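Local atomic coordinates of fimbrin (PDB entry 1RT8), a protein that binds actin filaments and crosslinks them, helping to develop and maintain cell polarity and taking part in cytokinesis, mating and spore formation. Residues R181-F186 with G193-V198; T291-S296 with Q388-N393; L297-S302 with G313-Q318. All coordinates share one frame; numbering follows the deposited sequence.

Interaction 1: R181-F186 with G193-V198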
loop_
_atom_site.group_PDB
_atom_site.type_symbol
_atom_site.label_atom_id
_atom_site.label_comp_id
_atom_site.label_asym_id
_atom_site.label_seq_id
_atom_site.Cartn_x
_atom_site.Cartn_y
_atom_site.Cartn_z
ATOM N N ARG A 181 32.347 7.299 -6.009
ATOM C CA ARG A 181 31.487 6.217 -5.559
ATOM C C ARG A 181 30.027 6.443 -5.890
ATOM O O ARG A 181 29.551 7.571 -5.951
ATOM C CB ARG A 181 31.647 5.991 -4.055
ATOM C CG ARG A 181 33.014 5.457 -3.701
ATOM C CD ARG A 181 33.125 5.088 -2.253
ATOM N NE ARG A 181 32.244 3.985 -1.883
ATOM C CZ ARG A 181 32.203 3.462 -0.664
ATOM N NH1 ARG A 181 32.999 3.950 0.283
ATOM N NH2 ARG A 181 31.367 2.472 -0.387
ATOM N N THR A 182 29.317 5.351 -6.113
ATOM C CA THR A 182 27.913 5.440 -6.434
ATOM C C THR A 182 27.181 4.512 -5.476
ATOM O O THR A 182 27.786 3.600 -4.906
ATOM C CB THR A 182 27.681 5.033 -7.905
ATOM O OG1 THR A 182 26.574 5.771 -8.430
ATOM C CG2 THR A 182 27.425 3.532 -8.022
ATOM N N VAL A 183 25.892 4.765 -5.280
ATOM C CA VAL A 183 25.075 3.959 -4.379
ATOM C C VAL A 183 24.004 3.175 -5.138
ATOM O O VAL A 183 23.303 3.732 -5.979
ATOM C CB VAL A 183 24.388 4.861 -3.314
ATOM C CG1 VAL A 183 23.215 4.140 -2.678
ATOM C CG2 VAL A 183 25.397 5.256 -2.244
ATOM N N SER A 184 23.878 1.884 -4.838
ATOM C CA SER A 184 22.867 1.067 -5.503
ATOM C C SER A 184 22.040 0.268 -4.499
ATOM O O SER A 184 21.183 -0.529 -4.878
ATOM C CB SER A 184 23.518 0.124 -6.528
ATOM O OG SER A 184 24.272 -0.889 -5.892
ATOM N N ASN A 185 22.304 0.494 -3.219
ATOM C CA ASN A 185 21.583 -0.164 -2.141
ATOM C C ASN A 185 21.794 0.620 -0.853
ATOM O O ASN A 185 22.523 1.615 -0.833
ATOM C CB ASN A 185 22.060 -1.615 -1.954
ATOM C CG ASN A 185 23.561 -1.727 -1.689
ATOM O OD1 ASN A 185 24.086 -1.185 -0.714
ATOM N ND2 ASN A 185 24.255 -2.451 -2.563
ATOM N N PHE A 186 21.151 0.174 0.220
ATOM C CA PHE A 186 21.284 0.841 1.499
ATOM C C PHE A 186 21.882 -0.099 2.528
ATOM O O PHE A 186 21.490 -0.092 3.695
ATOM C CB PHE A 186 19.928 1.356 1.978
ATOM C CG PHE A 186 19.300 2.340 1.050
ATOM C CD1 PHE A 186 18.654 1.912 -0.104
ATOM C CD2 PHE A 186 19.366 3.699 1.315
ATOM C CE1 PHE A 186 18.084 2.825 -0.975
ATOM C CE2 PHE A 186 18.800 4.619 0.449
ATOM C CZ PHE A 186 18.157 4.183 -0.699
ATOM N N GLY A 193 30.323 4.530 5.911
ATOM C CA GLY A 193 30.158 5.932 6.266
ATOM C C GLY A 193 30.697 6.984 5.321
ATOM O O GLY A 193 30.476 8.173 5.544
ATOM N N GLU A 194 31.396 6.566 4.269
ATOM C CA GLU A 194 31.960 7.503 3.306
ATOM C C GLU A 194 30.923 8.214 2.458
ATOM O O GLU A 194 30.928 9.438 2.353
ATOM C CB GLU A 194 32.943 6.790 2.373
ATOM C CG GLU A 194 34.305 6.527 2.978
ATOM C CD GLU A 194 35.308 6.024 1.945
ATOM O OE1 GLU A 194 34.943 5.909 0.755
ATOM O OE2 GLU A 194 36.464 5.747 2.326
ATOM N N ASN A 195 30.036 7.453 1.828
ATOM C CA ASN A 195 29.023 8.067 0.987
ATOM C C ASN A 195 28.093 8.992 1.766
ATOM O O ASN A 195 27.675 10.030 1.253
ATOM C CB ASN A 195 28.252 6.989 0.226
ATOM C CG ASN A 195 29.114 6.331 -0.850
ATOM O OD1 ASN A 195 30.023 6.963 -1.377
ATOM N ND2 ASN A 195 28.831 5.075 -1.180
ATOM N N TYR A 196 27.792 8.625 3.007
ATOM C CA TYR A 196 26.941 9.454 3.852
ATOM C C TYR A 196 27.658 10.777 4.135
ATOM O O TYR A 196 27.057 11.852 4.036
ATOM C CB TYR A 196 26.647 8.737 5.174
ATOM C CG TYR A 196 25.530 7.703 5.118
ATOM C CD1 TYR A 196 25.517 6.633 6.016
ATOM C CD2 TYR A 196 24.479 7.814 4.209
ATOM C CE1 TYR A 196 24.493 5.699 6.015
ATOM C CE2 TYR A 196 23.427 6.873 4.197
ATOM C CZ TYR A 196 23.448 5.820 5.108
ATOM O OH TYR A 196 22.440 4.879 5.132
ATOM N N THR A 197 28.943 10.696 4.478
ATOM C CA THR A 197 29.741 11.890 4.764
ATOM C C THR A 197 29.769 12.851 3.572
ATOM O O THR A 197 29.601 14.053 3.737
ATOM C CB THR A 197 31.190 11.518 5.134
ATOM O OG1 THR A 197 31.195 10.792 6.368
ATOM C CG2 THR A 197 32.045 12.769 5.290
ATOM N N VAL A 198 29.995 12.325 2.372
ATOM C CA VAL A 198 30.028 13.165 1.181
ATOM C C VAL A 198 28.635 13.750 0.936
ATOM O O VAL A 198 28.496 14.929 0.609
ATOM C CB VAL A 198 30.491 12.358 -0.057
ATOM C CG1 VAL A 198 30.423 13.217 -1.300
ATOM C CG2 VAL A 198 31.925 11.872 0.149
HETATM O O HOH W 1 29.634 2.938 -3.306
#

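Interaction 2: T291-S296 with Q388-N393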
loop_
_atom_site.group_PDB
_atom_site.type_symbol
_atom_site.label_atom_id
_atom_site.label_comp_id
_atom_site.label_asym_id
_atom_site.label_seq_id
_atom_site.Cartn_x
_atom_site.Cartn_y
_atom_site.Cartn_z
ATOM N N THR A 291 -4.122 -1.751 -10.196
ATOM C CA THR A 291 -2.717 -1.971 -9.869
ATOM C C THR A 291 -2.622 -2.627 -8.497
ATOM O O THR A 291 -1.881 -3.586 -8.318
ATOM C CB THR A 291 -1.914 -0.647 -9.830
ATOM O OG1 THR A 291 -1.737 -0.159 -11.165
ATOM C CG2 THR A 291 -0.540 -0.864 -9.188
ATOM N N LEU A 292 -3.375 -2.107 -7.535
ATOM C CA LEU A 292 -3.367 -2.672 -6.192
ATOM C C LEU A 292 -3.886 -4.101 -6.264
ATOM O O LEU A 292 -3.306 -5.011 -5.676
ATOM C CB LEU A 292 -4.255 -1.846 -5.256
ATOM C CG LEU A 292 -3.767 -0.449 -4.850
ATOM C CD1 LEU A 292 -4.922 0.346 -4.259
ATOM C CD2 LEU A 292 -2.625 -0.576 -3.837
ATOM N N TRP A 293 -4.970 -4.306 -7.002
ATOM C CA TRP A 293 -5.544 -5.642 -7.120
ATOM C C TRP A 293 -4.561 -6.649 -7.727
ATOM O O TRP A 293 -4.254 -7.676 -7.117
ATOM C CB TRP A 293 -6.826 -5.601 -7.955
ATOM C CG TRP A 293 -7.421 -6.961 -8.149
ATOM C CD1 TRP A 293 -7.916 -7.780 -7.179
ATOM C CD2 TRP A 293 -7.540 -7.681 -9.382
ATOM N NE1 TRP A 293 -8.334 -8.971 -7.729
ATOM C CE2 TRP A 293 -8.115 -8.936 -9.081
ATOM C CE3 TRP A 293 -7.214 -7.387 -10.712
ATOM C CZ2 TRP A 293 -8.373 -9.899 -10.059
ATOM C CZ3 TRP A 293 -7.470 -8.348 -11.691
ATOM C CH2 TRP A 293 -8.044 -9.590 -11.356
ATOM N N LEU A 294 -4.070 -6.367 -8.927
ATOM C CA LEU A 294 -3.123 -7.278 -9.563
ATOM C C LEU A 294 -1.900 -7.529 -8.671
ATOM O O LEU A 294 -1.440 -8.662 -8.564
ATOM C CB LEU A 294 -2.675 -6.724 -10.922
ATOM C CG LEU A 294 -3.713 -6.821 -12.045
ATOM C CD1 LEU A 294 -3.281 -5.957 -13.232
ATOM C CD2 LEU A 294 -3.878 -8.274 -12.468
ATOM N N ASN A 295 -1.377 -6.483 -8.029
ATOM C CA ASN A 295 -0.208 -6.659 -7.171
ATOM C C ASN A 295 -0.559 -7.550 -5.993
ATOM O O ASN A 295 0.306 -8.247 -5.465
ATOM C CB ASN A 295 0.335 -5.317 -6.646
ATOM C CG ASN A 295 1.196 -4.583 -7.671
ATOM O OD1 ASN A 295 1.675 -5.175 -8.635
ATOM N ND2 ASN A 295 1.409 -3.290 -7.449
ATOM N N SER A 296 -1.830 -7.536 -5.595
ATOM C CA SER A 296 -2.285 -8.354 -4.476
ATOM C C SER A 296 -2.211 -9.831 -4.842
ATOM O O SER A 296 -2.201 -10.696 -3.965
ATOM C CB SER A 296 -3.725 -7.984 -4.071
ATOM O OG SER A 296 -4.689 -8.666 -4.859
ATOM N N GLN A 388 -12.411 -6.908 -17.041
ATOM C CA GLN A 388 -13.084 -8.178 -17.301
ATOM C C GLN A 388 -12.513 -9.267 -16.402
ATOM O O GLN A 388 -13.247 -10.134 -15.926
ATOM C CB GLN A 388 -12.923 -8.585 -18.764
ATOM C CG GLN A 388 -13.752 -7.754 -19.697
ATOM C CD GLN A 388 -15.233 -7.964 -19.490
ATOM O OE1 GLN A 388 -16.008 -7.006 -19.499
ATOM N NE2 GLN A 388 -15.642 -9.221 -19.308
ATOM N N MET A 389 -11.202 -9.229 -16.182
ATOM C CA MET A 389 -10.558 -10.213 -15.318
ATOM C C MET A 389 -11.062 -10.043 -13.883
ATOM O O MET A 389 -11.418 -11.019 -13.218
ATOM C CB MET A 389 -9.034 -10.052 -15.357
ATOM C CG MET A 389 -8.282 -11.192 -14.696
ATOM S SD MET A 389 -6.497 -10.916 -14.592
ATOM C CE MET A 389 -5.915 -11.767 -16.053
ATOM N N MET A 390 -11.093 -8.804 -13.402
ATOM C CA MET A 390 -11.576 -8.544 -12.051
ATOM C C MET A 390 -13.052 -8.911 -11.935
ATOM O O MET A 390 -13.469 -9.533 -10.963
ATOM C CB MET A 390 -11.405 -7.064 -11.680
ATOM C CG MET A 390 -12.139 -6.659 -10.397
ATOM S SD MET A 390 -11.832 -4.937 -9.861
ATOM C CE MET A 390 -10.236 -5.092 -9.108
ATOM N N ARG A 391 -13.839 -8.523 -12.932
ATOM C CA ARG A 391 -15.270 -8.791 -12.919
ATOM C C ARG A 391 -15.620 -10.279 -12.911
ATOM O O ARG A 391 -16.511 -10.710 -12.168
ATOM C CB ARG A 391 -15.945 -8.118 -14.114
ATOM C CG ARG A 391 -17.451 -8.299 -14.150
ATOM C CD ARG A 391 -18.112 -7.648 -12.935
ATOM N NE ARG A 391 -19.561 -7.843 -12.931
ATOM C CZ ARG A 391 -20.180 -8.964 -12.558
ATOM N NH1 ARG A 391 -19.483 -10.014 -12.152
ATOM N NH2 ARG A 391 -21.509 -9.026 -12.580
ATOM N N MET A 392 -14.936 -11.059 -13.746
ATOM C CA MET A 392 -15.204 -12.490 -13.804
ATOM C C MET A 392 -14.818 -13.140 -12.488
ATOM O O MET A 392 -15.495 -14.054 -12.024
ATOM C CB MET A 392 -14.429 -13.149 -14.942
ATOM C CG MET A 392 -14.782 -14.616 -15.137
ATOM S SD MET A 392 -16.559 -14.841 -15.397
ATOM C CE MET A 392 -16.738 -14.313 -17.100
ATOM N N ASN A 393 -13.736 -12.657 -11.883
ATOM C CA ASN A 393 -13.273 -13.196 -10.611
ATOM C C ASN A 393 -14.360 -13.023 -9.550
ATOM O O ASN A 393 -14.581 -13.918 -8.733
ATOM C CB ASN A 393 -11.999 -12.481 -10.168
ATOM C CG ASN A 393 -11.371 -13.110 -8.937
ATOM O OD1 ASN A 393 -10.895 -12.408 -8.053
ATOM N ND2 ASN A 393 -11.356 -14.435 -8.883
#

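Interaction 3: L297-S302 with G313-Q318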
loop_
_atom_site.group_PDB
_atom_site.type_symbol
_atom_site.label_atom_id
_atom_site.label_comp_id
_atom_site.label_asym_id
_atom_site.label_seq_id
_atom_site.Cartn_x
_atom_site.Cartn_y
_atom_site.Cartn_z
ATOM N N LEU A 297 -2.162 -10.118 -6.137
ATOM C CA LEU A 297 -2.089 -11.492 -6.620
ATOM C C LEU A 297 -0.630 -11.922 -6.671
ATOM O O LEU A 297 -0.306 -13.037 -7.107
ATOM C CB LEU A 297 -2.679 -11.578 -8.017
ATOM C CG LEU A 297 -4.133 -11.162 -8.164
ATOM C CD1 LEU A 297 -4.551 -11.290 -9.624
ATOM C CD2 LEU A 297 -4.994 -12.044 -7.278
ATOM N N ASP A 298 0.245 -11.009 -6.259
ATOM C CA ASP A 298 1.688 -11.223 -6.215
ATOM C C ASP A 298 2.419 -11.406 -7.556
ATOM O O ASP A 298 3.307 -12.244 -7.640
ATOM C CB ASP A 298 2.030 -12.408 -5.301
ATOM C CG ASP A 298 3.410 -12.265 -4.645
ATOM O OD1 ASP A 298 4.273 -11.570 -5.204
ATOM O OD2 ASP A 298 3.621 -12.849 -3.558
ATOM N N VAL A 299 2.069 -10.629 -8.590
ATOM C CA VAL A 299 2.753 -10.737 -9.890
ATOM C C VAL A 299 4.174 -10.253 -9.674
ATOM O O VAL A 299 4.364 -9.269 -8.982
ATOM C CB VAL A 299 2.041 -9.922 -10.980
ATOM C CG1 VAL A 299 0.676 -10.488 -11.195
ATOM C CG2 VAL A 299 1.938 -8.444 -10.591
ATOM N N THR A 300 5.166 -10.949 -10.243
ATOM C CA THR A 300 6.591 -10.615 -10.032
ATOM C C THR A 300 7.001 -9.147 -9.984
ATOM O O THR A 300 6.996 -8.560 -8.897
ATOM C CB THR A 300 7.504 -11.318 -11.015
ATOM O OG1 THR A 300 7.159 -12.702 -11.069
ATOM C CG2 THR A 300 8.943 -11.198 -10.553
ATOM N N PRO A 301 7.372 -8.522 -11.124
ATOM C CA PRO A 301 7.742 -7.115 -10.930
ATOM C C PRO A 301 6.490 -6.393 -10.524
ATOM O O PRO A 301 5.620 -6.188 -11.368
ATOM C CB PRO A 301 8.209 -6.643 -12.318
ATOM C CG PRO A 301 8.256 -7.903 -13.158
ATOM C CD PRO A 301 7.238 -8.834 -12.552
ATOM N N SER A 302 6.376 -6.030 -9.251
ATOM C CA SER A 302 5.188 -5.315 -8.797
ATOM C C SER A 302 4.969 -4.194 -9.785
ATOM O O SER A 302 5.932 -3.658 -10.331
ATOM C CB SER A 302 5.416 -4.698 -7.428
ATOM O OG SER A 302 5.821 -5.699 -6.512
ATOM N N GLY A 313 2.725 -8.459 -21.808
ATOM C CA GLY A 313 1.820 -9.536 -21.449
ATOM C C GLY A 313 2.161 -10.480 -20.313
ATOM O O GLY A 313 1.331 -11.313 -19.938
ATOM N N LEU A 314 3.358 -10.357 -19.755
ATOM C CA LEU A 314 3.786 -11.245 -18.682
ATOM C C LEU A 314 2.994 -11.100 -17.390
ATOM O O LEU A 314 2.663 -12.094 -16.745
ATOM C CB LEU A 314 5.278 -11.039 -18.418
ATOM C CG LEU A 314 6.174 -11.467 -19.588
ATOM C CD1 LEU A 314 7.648 -11.285 -19.208
ATOM C CD2 LEU A 314 5.897 -12.925 -19.920
ATOM N N ILE A 315 2.699 -9.862 -17.012
ATOM C CA ILE A 315 1.929 -9.587 -15.805
ATOM C C ILE A 315 0.535 -10.187 -15.922
ATOM O O ILE A 315 0.064 -10.853 -15.004
ATOM C CB ILE A 315 1.804 -8.064 -15.559
ATOM C CG1 ILE A 315 3.181 -7.476 -15.245
ATOM C CG2 ILE A 315 0.797 -7.783 -14.438
ATOM C CD1 ILE A 315 3.845 -8.037 -14.019
ATOM N N LEU A 316 -0.124 -9.954 -17.054
ATOM C CA LEU A 316 -1.464 -10.488 -17.273
ATOM C C LEU A 316 -1.475 -12.020 -17.229
ATOM O O LEU A 316 -2.356 -12.631 -16.611
ATOM C CB LEU A 316 -2.017 -9.994 -18.619
ATOM C CG LEU A 316 -2.410 -8.503 -18.653
ATOM C CD1 LEU A 316 -2.695 -8.048 -20.071
ATOM C CD2 LEU A 316 -3.635 -8.292 -17.785
ATOM N N LEU A 317 -0.493 -12.636 -17.880
ATOM C CA LEU A 317 -0.408 -14.083 -17.908
ATOM C C LEU A 317 -0.215 -14.644 -16.502
ATOM O O LEU A 317 -0.795 -15.672 -16.159
ATOM C CB LEU A 317 0.714 -14.526 -18.849
ATOM C CG LEU A 317 0.385 -14.235 -20.322
ATOM C CD1 LEU A 317 1.573 -14.557 -21.216
ATOM C CD2 LEU A 317 -0.834 -15.039 -20.739
ATOM N N GLN A 318 0.579 -13.968 -15.682
ATOM C CA GLN A 318 0.784 -14.428 -14.311
ATOM C C GLN A 318 -0.531 -14.371 -13.541
ATOM O O GLN A 318 -0.858 -15.295 -12.799
ATOM C CB GLN A 318 1.817 -13.571 -13.591
ATOM C CG GLN A 318 3.245 -13.792 -14.049
ATOM C CD GLN A 318 4.194 -12.812 -13.393
ATOM O OE1 GLN A 318 4.301 -12.754 -12.167
ATOM N NE2 GLN A 318 4.886 -12.028 -14.208
#

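Interaction 1: R181-F186 with G193-V198
R181 NH1 is gripped from two carboxylates, E194 across the contact and D192 just ahead of the helix. It donates to E194 OE1 over 2.8 Å, closing a salt bridge in which OE1 sits in the guanidinium plane, but NH1 meets it from above the carboxylate plane, 56° out of it. The two flat groups are thus steeply turned against each other. N195 takes up one face of the same guanidinium near its rim, its ND2 3.7 Å from R181 NE. Its OD1 lies against the aliphatic start of the arginine, 3.3 Å from R181 CB. The amide also meets V183, whose CG2 comes within 3.6 Å of N195 ND2. One water stitches the loop to the helix: it accepts from R181 NE at 3.2 Å and from N195 ND2 at 3.1 Å, and donates to T182 O. N195 is buried, yet both ends of its amide are satisfied, ND2 also by D189 O and OD1 by the indole of W179, which fixes its rotation. Here the loop that follows helix 162-176 is pinned to the first turn of helix 194-203, past the N-cap G193, within the second calponin-homology domain.

Interaction 2: T291-S296 with Q388-N393
W293 and M390 both start with CG anti to the backbone N (chi1 178° for W293). For W293 this carries the indole out to helix 379-397, while M390 leaves its helix to one side and, bent at chi3, brings its CE methyl over the indole. This is the meeting of helices 282-296 and 379-397 in the core of the third calponin-homology domain, an all-helical fold. The axes of the two short segments approach to 11.6 Å, with an angle of 64° between their directions, and the indole spans much of that gap. M390 CE lies over one face of the five-membered ring, 3.9 Å from its centroid, a CH-pi contact displaced toward the rim; M390 SD stands farther off above the same face. M389 handles the far edge: its CG is 3.7 Å from W293 CH2, close to the ring plane, while SD makes an oblique Met-aromatic contact with the six-membered ring. Cutting W293 back to an alanine is likely to leave the M390 methyl without the ring face it rests on and to open a gap where M389 CG now meets CH2. Beside the tryptophan, L294 CD2 approaches M389 SD at 4.3 Å, and A319 of helix 314-323 touches both of these side chains, so a third helix closes in there. V386, one turn earlier on helix 379-397, packs on W293 and L294 as well. Next to M389 along the same edge, N393 comes in near the indole plane, its OD1 lying 4.1 Å from W293 CZ2.

Interaction 3: L297-S302 with G313-Q318
T300 and Q318 cross at about a right angle, and the glutamine side chain, extended beyond CG, puts its OE1 where the loop can use it twice. T300 N donates to Q318 OE1 over 2.8 Å, nearly straight at 164°, in the carbonyl plane and on a lone pair. T300 OG1 donates to the same oxygen at 3.1 Å, but from above that plane, 41° out of it. Two bonds from a single residue hold the carbonyl end of the amide, while Q318 NE2 turns back to its own helix with a weak bond to L314 O. Beside this polar grip runs an apolar seam. V299 points its side chain at the helix and meets I315 about at right angles: with CG1 anti to the carbonyl carbon (chi1 -64°), V299 CG2 is left between the backbone N and C and faces I315 CD1 at 3.9 Å, and V299 CG1 is equally far from I315 O. P301 and I315 lie alongside each other, running opposite ways, with P301 CD 3.8 Å from the same I315 CD1, so the tip of the isoleucine touches both loop residues. L310 also packs on I315. The T300 side chain comes within about 4 Å of a bound sulfate, probably picked up from the crystallisation liquor. Taken together, polar and apolar contacts lay the loop leaving helix 282-296 along the first turns of helix 314-323, a loop-to-helix junction within the all-helical calponin-homology fold.

Interaction 1 comes first along the chain and belongs to the second calponin-homology domain, in the first actin-binding region; interactions 2 and 3 share the third such domain. The centre of interaction 1 lies about 39 Å from that of interaction 2, on opposite sides of the chain's centre, and about 33 Å from that of interaction 3. Interaction 3 is nested inside the loop that interaction 2 closes. Their centres are about 11 Å apart and they touch, L294 O packing on V299 CG1 and M389 CE on L316 O. Helix 282-296 packs on helix 379-397, and the loop that follows it lies on helix 314-323, linking three helices of the third calponin-homology domain, part of the second actin-binding region.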